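Local coordinates for Slr1438 protein (Synechocystis sp., PDB 3K25) that is of uncharacterised function but probably binds carbohydrate and may act as an isomerase of the aldose 1-epimerase kind, at residues 38-42 with 43-47; 72-76 with 77-81. One frame throughout, in Å; residues are numbered along the deposited sequence.

Interactions 1 and 2 lie on opposite sides of the chain's centre, their centres about 36 Å apart, and do not touch. Both are partly buried and share no strand or helix. Each is a tight local turn, with an exposed glutamine at its bend and a buried apolar pair beneath. Interaction 1 closes the hairpin of strands 34-40 and 43-44 at the edge of a four-stranded antiparallel sheet, and its W38, V40 and I45 rest on strand 276-287 of another sheet. Interaction 2 holds no paired strands together: it bends a loop into strand 78-81, and its apolar pair faces helix 262-265. Hairpin bonding and a tryptophan face characterise the first, overlapping turns and a leucine-phenylalanine contact the second.

Interaction 1 of 2, residues 38-42 with 43-47; sequences WTVQG and QPILY
V40 and Q43 form the hydrogen-bonded antiparallel pair that closes the bend. V40 N gives a bond of 3.2 Å to Q43 O at 160°; the return bond from Q43 N to V40 O is similar but less certain, because that oxygen is crowded in the model. Q43 NE2 may add a bond to the same oxygen, though the placement of Q43 CG against V40 O is itself doubtful. The Q41 and Q43 side chains run side by side, their amide planes 19° apart, without bonding. T39 and P44 make the non-hydrogen-bonded pair on the other face, with T39 CG2 3.9 Å from P44 CA. Apolar contacts bury the far end. I45 lies across a face of the W38 indole, CD1 over the six-membered ring in a CH-pi contact whose modelled spacing is too short to trust. L46 CG sits at the ring's edge, and L46 CD1 is 3.7 Å from W38 CB. Beneath, F284 meets W38, and V286 meets V40 and I45. Q41 and G42, both with positive phi, complete the type I' turn of a classic two-residue beta hairpin.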
loop_
_atom_site.group_PDB
_atom_site.type_symbol
_atom_site.label_atom_id
_atom_site.label_comp_id
_atom_site.label_asym_id
_atom_site.label_seq_id
_atom_site.Cartn_x
_atom_site.Cartn_y
_atom_site.Cartn_z
ATOM N N TRP A 38 8.436 6.729 -8.123
ATOM C CA TRP A 38 9.725 6.674 -7.435
ATOM C C TRP A 38 10.809 6.237 -8.414
ATOM O O TRP A 38 10.648 5.232 -9.101
ATOM C CB TRP A 38 9.629 5.691 -6.263
ATOM C CG TRP A 38 10.921 5.378 -5.554
ATOM C CD1 TRP A 38 12.055 6.139 -5.521
ATOM C CD2 TRP A 38 11.180 4.236 -4.717
ATOM N NE1 TRP A 38 13.002 5.547 -4.712
ATOM C CE2 TRP A 38 12.493 4.380 -4.207
ATOM C CE3 TRP A 38 10.428 3.110 -4.347
ATOM C CZ2 TRP A 38 13.073 3.440 -3.346
ATOM C CZ3 TRP A 38 11.004 2.173 -3.486
ATOM C CH2 TRP A 38 12.319 2.347 -2.995
ATOM N N THR A 39 11.894 7.009 -8.504
ATOM C CA THR A 39 13.010 6.669 -9.402
ATOM C C THR A 39 14.380 6.709 -8.740
ATOM O O THR A 39 14.689 7.596 -7.944
ATOM C CB THR A 39 13.097 7.582 -10.649
ATOM O OG1 THR A 39 13.339 8.939 -10.247
ATOM C CG2 THR A 39 11.834 7.487 -11.461
ATOM N N VAL A 40 15.188 5.720 -9.095
ATOM C CA VAL A 40 16.546 5.576 -8.598
ATOM C C VAL A 40 17.457 5.571 -9.812
ATOM O O VAL A 40 17.412 4.658 -10.631
ATOM C CB VAL A 40 16.704 4.263 -7.831
ATOM C CG1 VAL A 40 16.262 4.455 -6.397
ATOM C CG2 VAL A 40 15.840 3.187 -8.477
ATOM N N GLN A 41 18.282 6.602 -9.929
ATOM C CA GLN A 41 19.190 6.722 -11.060
ATOM C C GLN A 41 18.378 6.883 -12.334
ATOM O O GLN A 41 18.821 6.503 -13.416
ATOM C CB GLN A 41 20.088 5.490 -11.175
ATOM C CG GLN A 41 20.966 5.268 -9.963
ATOM C CD GLN A 41 21.895 4.085 -10.132
ATOM O OE1 GLN A 41 21.453 2.961 -10.368
ATOM N NE2 GLN A 41 23.193 4.333 -10.008
ATOM N N GLY A 42 17.173 7.424 -12.190
ATOM C CA GLY A 42 16.324 7.654 -13.349
ATOM C C GLY A 42 15.456 6.498 -13.807
ATOM O O GLY A 42 14.606 6.666 -14.685
ATOM N N GLN A 43 15.665 5.322 -13.229
ATOM C CA GLN A 43 14.863 4.172 -13.604
ATOM C C GLN A 43 13.642 4.058 -12.677
ATOM O O GLN A 43 13.755 4.162 -11.450
ATOM C CB GLN A 43 15.719 2.903 -13.560
ATOM C CG GLN A 43 16.364 2.638 -12.213
ATOM C CD GLN A 43 17.504 1.640 -12.292
ATOM O OE1 GLN A 43 17.353 0.546 -12.842
ATOM N NE2 GLN A 43 18.655 2.011 -11.736
ATOM N N PRO A 44 12.450 3.872 -13.266
ATOM C CA PRO A 44 11.184 3.745 -12.534
ATOM C C PRO A 44 11.067 2.469 -11.712
ATOM O O PRO A 44 10.940 1.370 -12.253
ATOM C CB PRO A 44 10.137 3.799 -13.641
ATOM C CG PRO A 44 10.847 3.154 -14.793
ATOM C CD PRO A 44 12.216 3.800 -14.720
ATOM N N ILE A 45 11.103 2.617 -10.399
ATOM C CA ILE A 45 10.977 1.467 -9.532
ATOM C C ILE A 45 9.501 1.164 -9.266
ATOM O O ILE A 45 9.147 0.024 -8.977
ATOM C CB ILE A 45 11.798 1.686 -8.239
ATOM C CG1 ILE A 45 11.277 0.821 -7.107
ATOM C CG2 ILE A 45 11.798 3.132 -7.855
ATOM C CD1 ILE A 45 12.249 0.802 -5.946
ATOM N N LEU A 46 8.637 2.175 -9.401
ATOM C CA LEU A 46 7.190 1.993 -9.225
ATOM C C LEU A 46 6.466 2.152 -10.553
ATOM O O LEU A 46 6.945 2.855 -11.444
ATOM C CB LEU A 46 6.611 3.025 -8.261
ATOM C CG LEU A 46 6.851 2.820 -6.768
ATOM C CD1 LEU A 46 6.304 4.012 -5.974
ATOM C CD2 LEU A 46 6.174 1.531 -6.348
ATOM N N TYR A 47 5.314 1.498 -10.685
ATOM C CA TYR A 47 4.501 1.601 -11.896
ATOM C C TYR A 47 3.412 2.613 -11.600
ATOM O O TYR A 47 2.926 2.668 -10.471
ATOM C CB TYR A 47 3.856 0.259 -12.235
ATOM C CG TYR A 47 2.638 0.359 -13.145
ATOM C CD1 TYR A 47 1.379 0.719 -12.639
ATOM C CD2 TYR A 47 2.737 0.063 -14.504
ATOM C CE1 TYR A 47 0.253 0.771 -13.468
ATOM C CE2 TYR A 47 1.623 0.114 -15.338
ATOM C CZ TYR A 47 0.387 0.464 -14.819
ATOM O OH TYR A 47 -0.709 0.485 -15.655
#

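Interaction 2 of 2, residues 72-76 with 77-81; sequences GNLPQ and DQFNH
Q78 N reaches back to P75 O in a weak but nearly straight hydrogen bond, 3.3 Å long with 165° at the hydrogen. It closes the second of two overlapping beta turns that lead from the loop after strand 66-67 into strand 78-81. The first turn, L74 to D77, has type II geometry, with P75 and Q76 at its corners; D77 N bonds to L74 O at 2.7 Å, though the position of this nitrogen is less sure. Q76 and D77 both have positive phi, so the chain coils in the left-handed sense before it extends into the strand. The D77 carboxylate lies over the first turn, OD1 3.3 Å from L74 O, two acceptors that do not bond, and 4.4 Å from N73 CB. An alanine here would lose that carboxylate and would probably leave the L74 O and N73 CB side of the turn less covered. Q76 CB and Q78 CG are 4.0 Å apart on the outer side; Q78 O faces inward, against L74 CB, and accepts a hydrogen bond from N264 ND2. Strand 78-81 then pairs with strand 84-87, F79 bonding through its backbone to Y86. Beneath the bend, the L74 and F79 side chains meet at a slant, and L263 and N264 of helix 262-265 also touch F79. L74 CG is anti to its carbonyl carbon (chi1 -58°), which carries one methyl to the aromatic ring: L74 CD1 rests 3.9 Å from F79 CD1.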
loop_
_atom_site.group_PDB
_atom_site.type_symbol
_atom_site.label_atom_id
_atom_site.label_comp_id
_atom_site.label_asym_id
_atom_site.label_seq_id
_atom_site.Cartn_x
_atom_site.Cartn_y
_atom_site.Cartn_z
ATOM N N GLY A 72 -8.903 -5.417 1.253
ATOM C CA GLY A 72 -9.826 -6.236 0.494
ATOM C C GLY A 72 -11.245 -5.758 0.757
ATOM O O GLY A 72 -11.464 -4.627 1.214
ATOM N N ASN A 73 -12.227 -6.612 0.496
ATOM C CA ASN A 73 -13.606 -6.201 0.710
ATOM C C ASN A 73 -14.256 -7.026 1.806
ATOM O O ASN A 73 -13.643 -7.938 2.359
ATOM C CB ASN A 73 -14.385 -6.367 -0.586
ATOM C CG ASN A 73 -14.344 -7.785 -1.078
ATOM O OD1 ASN A 73 -14.947 -8.666 -0.477
ATOM N ND2 ASN A 73 -13.599 -8.028 -2.155
ATOM N N LEU A 74 -15.501 -6.687 2.121
ATOM C CA LEU A 74 -16.254 -7.404 3.135
ATOM C C LEU A 74 -17.507 -7.990 2.492
ATOM O O LEU A 74 -18.044 -7.433 1.534
ATOM C CB LEU A 74 -16.666 -6.465 4.281
ATOM C CG LEU A 74 -15.573 -5.701 5.048
ATOM C CD1 LEU A 74 -16.219 -4.808 6.117
ATOM C CD2 LEU A 74 -14.601 -6.680 5.685
ATOM N N PRO A 75 -17.976 -9.139 3.003
ATOM C CA PRO A 75 -19.180 -9.750 2.439
ATOM C C PRO A 75 -20.320 -8.753 2.615
ATOM O O PRO A 75 -20.542 -8.240 3.715
ATOM C CB PRO A 75 -19.376 -10.993 3.306
ATOM C CG PRO A 75 -17.989 -11.324 3.756
ATOM C CD PRO A 75 -17.421 -9.968 4.084
ATOM N N GLN A 76 -21.035 -8.472 1.535
ATOM C CA GLN A 76 -22.148 -7.528 1.588
ATOM C C GLN A 76 -21.595 -6.124 1.821
ATOM O O GLN A 76 -22.356 -5.177 2.043
ATOM C CB GLN A 76 -23.118 -7.858 2.743
ATOM C CG GLN A 76 -23.418 -9.333 3.006
ATOM C CD GLN A 76 -24.048 -10.030 1.824
ATOM O OE1 GLN A 76 -23.356 -10.461 0.903
ATOM N NE2 GLN A 76 -25.373 -10.137 1.837
ATOM N N ASP A 77 -20.270 -5.998 1.785
ATOM C CA ASP A 77 -19.625 -4.713 2.014
ATOM C C ASP A 77 -19.983 -4.131 3.381
ATOM O O ASP A 77 -20.089 -2.913 3.540
ATOM C CB ASP A 77 -20.001 -3.720 0.909
ATOM C CG ASP A 77 -19.077 -3.808 -0.296
ATOM O OD1 ASP A 77 -18.499 -4.893 -0.535
ATOM O OD2 ASP A 77 -18.931 -2.794 -1.014
ATOM N N GLN A 78 -20.176 -4.999 4.371
ATOM C CA GLN A 78 -20.489 -4.513 5.701
ATOM C C GLN A 78 -20.011 -5.404 6.839
ATOM O O GLN A 78 -19.596 -6.550 6.636
ATOM C CB GLN A 78 -21.988 -4.290 5.853
ATOM C CG GLN A 78 -22.784 -5.553 6.046
ATOM C CD GLN A 78 -24.253 -5.264 6.218
ATOM O OE1 GLN A 78 -24.867 -4.604 5.381
ATOM N NE2 GLN A 78 -24.830 -5.757 7.307
ATOM N N PHE A 79 -20.062 -4.834 8.042
ATOM C CA PHE A 79 -19.684 -5.515 9.271
ATOM C C PHE A 79 -20.505 -4.900 10.389
ATOM O O PHE A 79 -20.795 -3.704 10.381
ATOM C CB PHE A 79 -18.192 -5.347 9.584
ATOM C CG PHE A 79 -17.815 -3.970 10.050
ATOM C CD1 PHE A 79 -17.756 -2.908 9.149
ATOM C CD2 PHE A 79 -17.509 -3.737 11.386
ATOM C CE1 PHE A 79 -17.395 -1.636 9.568
ATOM C CE2 PHE A 79 -17.145 -2.461 11.823
ATOM C CZ PHE A 79 -17.087 -1.406 10.909
ATOM N N ASN A 80 -20.892 -5.734 11.340
ATOM C CA ASN A 80 -21.682 -5.266 12.463
ATOM C C ASN A 80 -20.766 -4.979 13.628
ATOM O O ASN A 80 -19.765 -5.662 13.819
ATOM C CB ASN A 80 -22.706 -6.329 12.873
ATOM C CG ASN A 80 -23.865 -6.437 11.896
ATOM O OD1 ASN A 80 -23.785 -5.957 10.760
ATOM N ND2 ASN A 80 -24.947 -7.079 12.330
ATOM N N HIS A 81 -21.098 -3.946 14.388
ATOM C CA HIS A 81 -20.333 -3.599 15.577
ATOM C C HIS A 81 -21.311 -3.079 16.608
ATOM O O HIS A 81 -22.047 -2.123 16.356
ATOM C CB HIS A 81 -19.278 -2.526 15.302
ATOM C CG HIS A 81 -18.592 -2.043 16.543
ATOM N ND1 HIS A 81 -17.743 -2.840 17.282
ATOM C CD2 HIS A 81 -18.679 -0.867 17.210
ATOM C CE1 HIS A 81 -17.337 -2.177 18.350
ATOM N NE2 HIS A 81 -17.890 -0.976 18.331
#